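Local coordinates for protein acylneuraminate lyase (Mycoplasma synoviae, PDB 4N4P) that belongs to the dihydrodipicolinate synthetase family, folds as a TIM barrel and occurs as an assembly of four chains, at residues 16-21 and 51-56; 268-273 and 278-283. All coordinates share one frame; numbering follows the deposited sequence.

Contact 1 (16-21 and 51-56); sequences TPFTKD and TGEFLL
E53 lays its carboxylate against the edge of the F18 ring, joining two loops that follow neighbouring strands of a TIM barrel: segment 16-21 comes after strand 9-12, and strand 44-47 leads into segment 51-56. T51, G52 and E53 close the Gly-x-x-Gly-Glu motif of this family. The backbone of E53 takes a left-handed conformation before the short 3-10 turn 54-56, whose bond from L56 N to E53 O measures 2.8 Å. From there the side chain can be followed outward. E53 CB already lies 4.0 Å from F18 CE2. CG stands anti to the residue's own carbonyl carbon (chi1 -67°), and the extended chain beyond it runs past the phenylalanine in the opposite sense, bringing E53 CD to 3.7 Å from F18 CE2. CD lies in the ring plane, so the carboxylate meets the ring at its edge, where the aromatic C-H is weakly positive and probably suits an anion; its own plane is turned 81° from the ring's. At the tip, E53 OE1 comes within 3.5 Å of F18 CE2 and also accepts the backbone N-H of R272. E53 OE2 pairs with K258, which also donates to T16 O, and accepts a hydrogen bond from a water 2.6 Å away. That water donates to T51 O as well and accepts from T16 N, so three groups on the two loops fix its place. Partners on both oxygens thus hold the glutamate's rotation. T16 O in turn sits over one face of the F18 ring, towards its rim. The direct polar link is short: T16 OG1 donates to G52 O at 2.7 Å, with a C=O...donor angle of 118° and the donor slightly tilted out of the carbonyl plane.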
loop_
_atom_site.group_PDB
_atom_site.type_symbol
_atom_site.label_atom_id
_atom_site.label_comp_id
_atom_site.label_asym_id
_atom_site.label_seq_id
_atom_site.Cartn_x
_atom_site.Cartn_y
_atom_site.Cartn_z
ATOM N N THR A 16 2.114 -28.519 14.083
ATOM C CA THR A 16 1.343 -29.771 14.065
ATOM C C THR A 16 2.090 -30.881 13.291
ATOM O O THR A 16 2.243 -30.780 12.087
ATOM C CB THR A 16 -0.097 -29.548 13.489
ATOM O OG1 THR A 16 -0.738 -28.474 14.194
ATOM C CG2 THR A 16 -0.942 -30.826 13.655
ATOM N N PRO A 17 2.561 -31.943 13.983
ATOM C CA PRO A 17 3.290 -32.980 13.259
ATOM C C PRO A 17 2.465 -33.749 12.234
ATOM O O PRO A 17 1.368 -34.221 12.532
ATOM C CB PRO A 17 3.766 -33.912 14.381
ATOM C CG PRO A 17 3.944 -32.970 15.524
ATOM C CD PRO A 17 2.670 -32.159 15.435
ATOM N N PHE A 18 2.990 -33.847 11.019
ATOM C CA PHE A 18 2.399 -34.738 10.026
ATOM C C PHE A 18 3.461 -35.692 9.540
ATOM O O PHE A 18 4.639 -35.363 9.543
ATOM C CB PHE A 18 1.883 -33.964 8.808
ATOM C CG PHE A 18 0.897 -32.874 9.132
ATOM C CD1 PHE A 18 -0.386 -33.174 9.585
ATOM C CD2 PHE A 18 1.249 -31.540 8.946
ATOM C CE1 PHE A 18 -1.294 -32.152 9.864
ATOM C CE2 PHE A 18 0.354 -30.522 9.207
ATOM C CZ PHE A 18 -0.918 -30.822 9.685
ATOM N N THR A 19 3.041 -36.877 9.108
ATOM C CA THR A 19 3.966 -37.829 8.489
ATOM C C THR A 19 4.379 -37.299 7.134
ATOM O O THR A 19 3.737 -36.404 6.594
ATOM C CB THR A 19 3.308 -39.228 8.308
ATOM O OG1 THR A 19 2.243 -39.121 7.376
ATOM C CG2 THR A 19 2.753 -39.719 9.647
ATOM N N LYS A 20 5.457 -37.846 6.578
ATOM C CA LYS A 20 5.902 -37.436 5.248
ATOM C C LYS A 20 4.781 -37.479 4.237
ATOM O O LYS A 20 4.704 -36.620 3.357
ATOM C CB LYS A 20 7.047 -38.306 4.752
ATOM C CG LYS A 20 8.367 -38.031 5.404
ATOM C CD LYS A 20 9.453 -38.895 4.757
ATOM C CE LYS A 20 10.798 -38.695 5.436
ATOM N NZ LYS A 20 11.686 -37.853 4.602
ATOM N N ASP A 21 3.895 -38.462 4.363
ATOM C CA ASP A 21 2.830 -38.566 3.386
ATOM C C ASP A 21 1.566 -37.813 3.779
ATOM O O ASP A 21 0.528 -37.978 3.149
ATOM C CB ASP A 21 2.548 -40.020 2.970
ATOM C CG ASP A 21 2.115 -40.902 4.119
ATOM O OD1 ASP A 21 1.727 -40.411 5.209
ATOM O OD2 ASP A 21 2.165 -42.136 3.922
ATOM N N THR A 51 0.711 -21.251 12.568
ATOM C CA THR A 51 1.961 -22.000 12.661
ATOM C C THR A 51 1.691 -23.481 12.821
ATOM O O THR A 51 2.535 -24.311 12.489
ATOM C CB THR A 51 2.841 -21.504 13.841
ATOM O OG1 THR A 51 2.934 -20.071 13.764
ATOM C CG2 THR A 51 4.230 -22.104 13.735
ATOM N N GLY A 52 0.497 -23.796 13.320
ATOM C CA GLY A 52 0.018 -25.187 13.431
ATOM C C GLY A 52 -0.666 -25.709 12.170
ATOM O O GLY A 52 -1.280 -26.766 12.197
ATOM N N GLU A 53 -0.534 -24.968 11.063
ATOM C CA GLU A 53 -1.102 -25.354 9.780
ATOM C C GLU A 53 -2.601 -25.643 9.855
ATOM O O GLU A 53 -3.090 -26.582 9.216
ATOM C CB GLU A 53 -0.321 -26.558 9.205
ATOM C CG GLU A 53 1.114 -26.151 8.829
ATOM C CD GLU A 53 2.008 -27.345 8.499
ATOM O OE1 GLU A 53 1.858 -27.907 7.407
ATOM O OE2 GLU A 53 2.876 -27.698 9.316
ATOM N N PHE A 54 -3.332 -24.838 10.632
ATOM C CA PHE A 54 -4.710 -25.203 10.960
ATOM C C PHE A 54 -5.587 -25.304 9.729
ATOM O O PHE A 54 -6.475 -26.135 9.702
ATOM C CB PHE A 54 -5.361 -24.270 11.996
ATOM C CG PHE A 54 -5.775 -22.952 11.456
ATOM C CD1 PHE A 54 -7.131 -22.652 11.309
ATOM C CD2 PHE A 54 -4.820 -21.993 11.119
ATOM C CE1 PHE A 54 -7.529 -21.438 10.810
ATOM C CE2 PHE A 54 -5.199 -20.767 10.611
ATOM C CZ PHE A 54 -6.568 -20.485 10.456
ATOM N N LEU A 55 -5.338 -24.463 8.733
ATOM C CA LEU A 55 -6.106 -24.524 7.472
ATOM C C LEU A 55 -5.923 -25.807 6.685
ATOM O O LEU A 55 -6.715 -26.108 5.768
ATOM C CB LEU A 55 -5.821 -23.322 6.568
ATOM C CG LEU A 55 -6.444 -21.995 7.009
ATOM C CD1 LEU A 55 -6.239 -20.998 5.910
ATOM C CD2 LEU A 55 -7.931 -22.142 7.364
ATOM N N LEU A 56 -4.899 -26.569 7.038
ATOM C CA LEU A 56 -4.587 -27.823 6.369
ATOM C C LEU A 56 -5.066 -29.018 7.178
ATOM O O LEU A 56 -4.837 -30.172 6.801
ATOM C CB LEU A 56 -3.071 -27.932 6.119
ATOM C CG LEU A 56 -2.453 -26.712 5.450
ATOM C CD1 LEU A 56 -0.965 -26.923 5.169
ATOM C CD2 LEU A 56 -3.190 -26.363 4.178
HETATM O O HOH W 1 2.595 -26.947 11.814
#

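Contact 2 (268-273 and 278-283); sequences AGYTRK and YEDEEI
Y270 and D280 make this contact, the phenol reaching from the loop 268-273 to the first turn of helix 280-294. Its hydrogen bond is weak: Y270 OH donates to D280 OD1 over 3.3 Å, and D280 OD2 is scarcely farther, 3.5 Å from Y270 OH. The two side chains cross at about a right angle, with ring and carboxylate planes turned 38° apart. Y270 CB leaves the backbone toward the helix segment, and a chi1 of -61° sets the ring beside its own backbone N, with OH reaching D280. Within the helix turn, I283 N bonds to E279 O at 3.1 Å.

The stronger polar partner of D280 is a charge outside the two segments. D280 OD2 forms a salt bridge with K20, whose ammonium also makes a weak hydrogen bond to Y270 OH, so lysine, phenol and carboxylate form a small polar cluster. R262 adds a cation-pi contact with the Y270 ring. D280 is the first residue of the helix after E279 at the N-cap position, and the partial positive charge of that helix end probably steadies its carboxylate further.

Van der Waals contact is slight. D280 OD1 touches the edge of the tyrosine ring, 3.5 Å from Y270 CE1, and the two segments bury just 74 Å² between them.

The place in the fold is peripheral. Helix 280-294 packs on helix 253-263 through I283, which touches A259 and R262, while Y270 O accepts from K258 of helix 253-263 and the Y270 backbone bonds to F18 in the loop after barrel strand 9-12.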
loop_
_atom_site.group_PDB
_atom_site.type_symbol
_atom_site.label_atom_id
_atom_site.label_comp_id
_atom_site.label_asym_id
_atom_site.label_seq_id
_atom_site.Cartn_x
_atom_site.Cartn_y
_atom_site.Cartn_z
ATOM N N ALA A 268 8.696 -34.555 15.272
ATOM C CA ALA A 268 7.853 -33.438 14.885
ATOM C C ALA A 268 7.282 -33.528 13.477
ATOM O O ALA A 268 6.420 -32.727 13.108
ATOM C CB ALA A 268 8.627 -32.106 15.052
ATOM N N GLY A 269 7.783 -34.472 12.677
ATOM C CA GLY A 269 7.223 -34.724 11.349
ATOM C C GLY A 269 7.467 -33.619 10.342
ATOM O O GLY A 269 8.482 -32.923 10.412
ATOM N N TYR A 270 6.559 -33.508 9.379
ATOM C CA TYR A 270 6.707 -32.614 8.227
ATOM C C TYR A 270 5.501 -31.713 8.053
ATOM O O TYR A 270 4.450 -31.916 8.679
ATOM C CB TYR A 270 6.986 -33.437 6.941
ATOM C CG TYR A 270 8.285 -34.219 7.084
ATOM C CD1 TYR A 270 9.476 -33.705 6.587
ATOM C CD2 TYR A 270 8.334 -35.420 7.804
ATOM C CE1 TYR A 270 10.680 -34.377 6.752
ATOM C CE2 TYR A 270 9.544 -36.099 7.988
ATOM C CZ TYR A 270 10.703 -35.568 7.451
ATOM O OH TYR A 270 11.897 -36.231 7.615
ATOM N N THR A 271 5.652 -30.713 7.197
ATOM C CA THR A 271 4.539 -29.868 6.798
ATOM C C THR A 271 3.669 -30.594 5.797
ATOM O O THR A 271 4.108 -31.557 5.186
ATOM C CB THR A 271 5.029 -28.540 6.182
ATOM O OG1 THR A 271 5.836 -28.794 5.016
ATOM C CG2 THR A 271 5.863 -27.786 7.217
ATOM N N ARG A 272 2.428 -30.145 5.676
ATOM C CA ARG A 272 1.516 -30.593 4.626
ATOM C C ARG A 272 1.603 -29.719 3.391
ATOM O O ARG A 272 1.991 -28.549 3.454
ATOM C CB ARG A 272 0.079 -30.574 5.125
ATOM C CG ARG A 272 -0.339 -31.887 5.724
ATOM C CD ARG A 272 -1.830 -31.906 6.094
ATOM N NE ARG A 272 -2.148 -33.216 6.659
ATOM C CZ ARG A 272 -3.222 -33.486 7.407
ATOM N NH1 ARG A 272 -4.099 -32.538 7.684
ATOM N NH2 ARG A 272 -3.418 -34.713 7.876
ATOM N N LYS A 273 1.218 -30.290 2.257
ATOM C CA LYS A 273 1.043 -29.512 1.030
ATOM C C LYS A 273 0.019 -28.404 1.249
ATOM O O LYS A 273 -0.948 -28.601 1.979
ATOM C CB LYS A 273 0.552 -30.424 -0.091
ATOM C CG LYS A 273 1.487 -31.595 -0.384
ATOM C CD LYS A 273 0.787 -32.506 -1.409
ATOM C CE LYS A 273 1.568 -33.782 -1.643
ATOM N NZ LYS A 273 2.795 -33.481 -2.412
ATOM N N TYR A 278 11.461 -29.711 1.516
ATOM C CA TYR A 278 12.882 -29.574 1.194
ATOM C C TYR A 278 13.532 -30.946 1.088
ATOM O O TYR A 278 12.996 -31.925 1.583
ATOM C CB TYR A 278 13.606 -28.735 2.264
ATOM C CG TYR A 278 13.252 -27.276 2.230
ATOM C CD1 TYR A 278 13.966 -26.387 1.427
ATOM C CD2 TYR A 278 12.174 -26.778 2.994
ATOM C CE1 TYR A 278 13.638 -25.041 1.369
ATOM C CE2 TYR A 278 11.843 -25.442 2.947
ATOM C CZ TYR A 278 12.568 -24.574 2.147
ATOM O OH TYR A 278 12.195 -23.251 2.100
ATOM N N GLU A 279 14.703 -31.035 0.465
ATOM C CA GLU A 279 15.441 -32.300 0.569
ATOM C C GLU A 279 15.887 -32.464 2.023
ATOM O O GLU A 279 16.182 -31.466 2.703
ATOM C CB GLU A 279 16.603 -32.380 -0.441
ATOM C CG GLU A 279 16.187 -32.141 -1.896
ATOM C CD GLU A 279 15.118 -33.128 -2.406
ATOM O OE1 GLU A 279 15.343 -34.361 -2.341
ATOM O OE2 GLU A 279 14.050 -32.667 -2.882
ATOM N N ASP A 280 15.891 -33.704 2.521
ATOM C CA ASP A 280 16.155 -33.927 3.943
ATOM C C ASP A 280 17.524 -33.381 4.376
ATOM O O ASP A 280 17.654 -32.813 5.454
ATOM C CB ASP A 280 15.978 -35.402 4.350
ATOM C CG ASP A 280 14.602 -35.685 4.980
ATOM O OD1 ASP A 280 13.898 -34.723 5.398
ATOM O OD2 ASP A 280 14.221 -36.881 5.056
ATOM N N GLU A 281 18.529 -33.514 3.520
ATOM C CA GLU A 281 19.861 -33.034 3.890
ATOM C C GLU A 281 19.920 -31.512 3.924
ATOM O O GLU A 281 20.526 -30.949 4.841
ATOM C CB GLU A 281 20.961 -33.611 2.994
ATOM C CG GLU A 281 21.345 -35.065 3.317
ATOM C CD GLU A 281 21.575 -35.319 4.808
ATOM O OE1 GLU A 281 20.781 -36.084 5.409
ATOM O OE2 GLU A 281 22.540 -34.748 5.375
ATOM N N GLU A 282 19.289 -30.857 2.949
ATOM C CA GLU A 282 19.232 -29.400 2.891
ATOM C C GLU A 282 18.595 -28.800 4.169
ATOM O O GLU A 282 19.138 -27.869 4.785
ATOM C CB GLU A 282 18.463 -28.926 1.646
ATOM C CG GLU A 282 18.458 -27.404 1.482
ATOM C CD GLU A 282 17.490 -26.872 0.412
ATOM O OE1 GLU A 282 16.979 -27.656 -0.414
ATOM O OE2 GLU A 282 17.212 -25.652 0.421
ATOM N N ILE A 283 17.454 -29.342 4.567
ATOM C CA ILE A 283 16.744 -28.753 5.703
ATOM C C ILE A 283 17.441 -29.153 7.005
ATOM O O ILE A 283 17.387 -28.420 7.987
ATOM C CB ILE A 283 15.209 -29.117 5.684
ATOM C CG1 ILE A 283 14.396 -28.161 6.583
ATOM C CG2 ILE A 283 14.986 -30.614 6.025
ATOM C CD1 ILE A 283 14.485 -26.675 6.167
#

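In the fold
Contact 1 is buried and contact 2 lies at the surface, yet the two touch, with centres about 11 Å apart. The former joins two strand-to-helix loops of the barrel; the latter ties the loop 268-273 to the start of the final helix. Segment 16-21 takes part in both, since its K20 belongs to the polar group of contact 2. The loop 268-273 also reaches segment 51-56, where R272 NH1 probably bonds to L56 O at 2.6 Å. The chemistry follows the setting. Inside, an ordered water, K258 and the backbone N-H of R272 satisfy a buried carboxylate; outside, the direct link is a weak phenol bond.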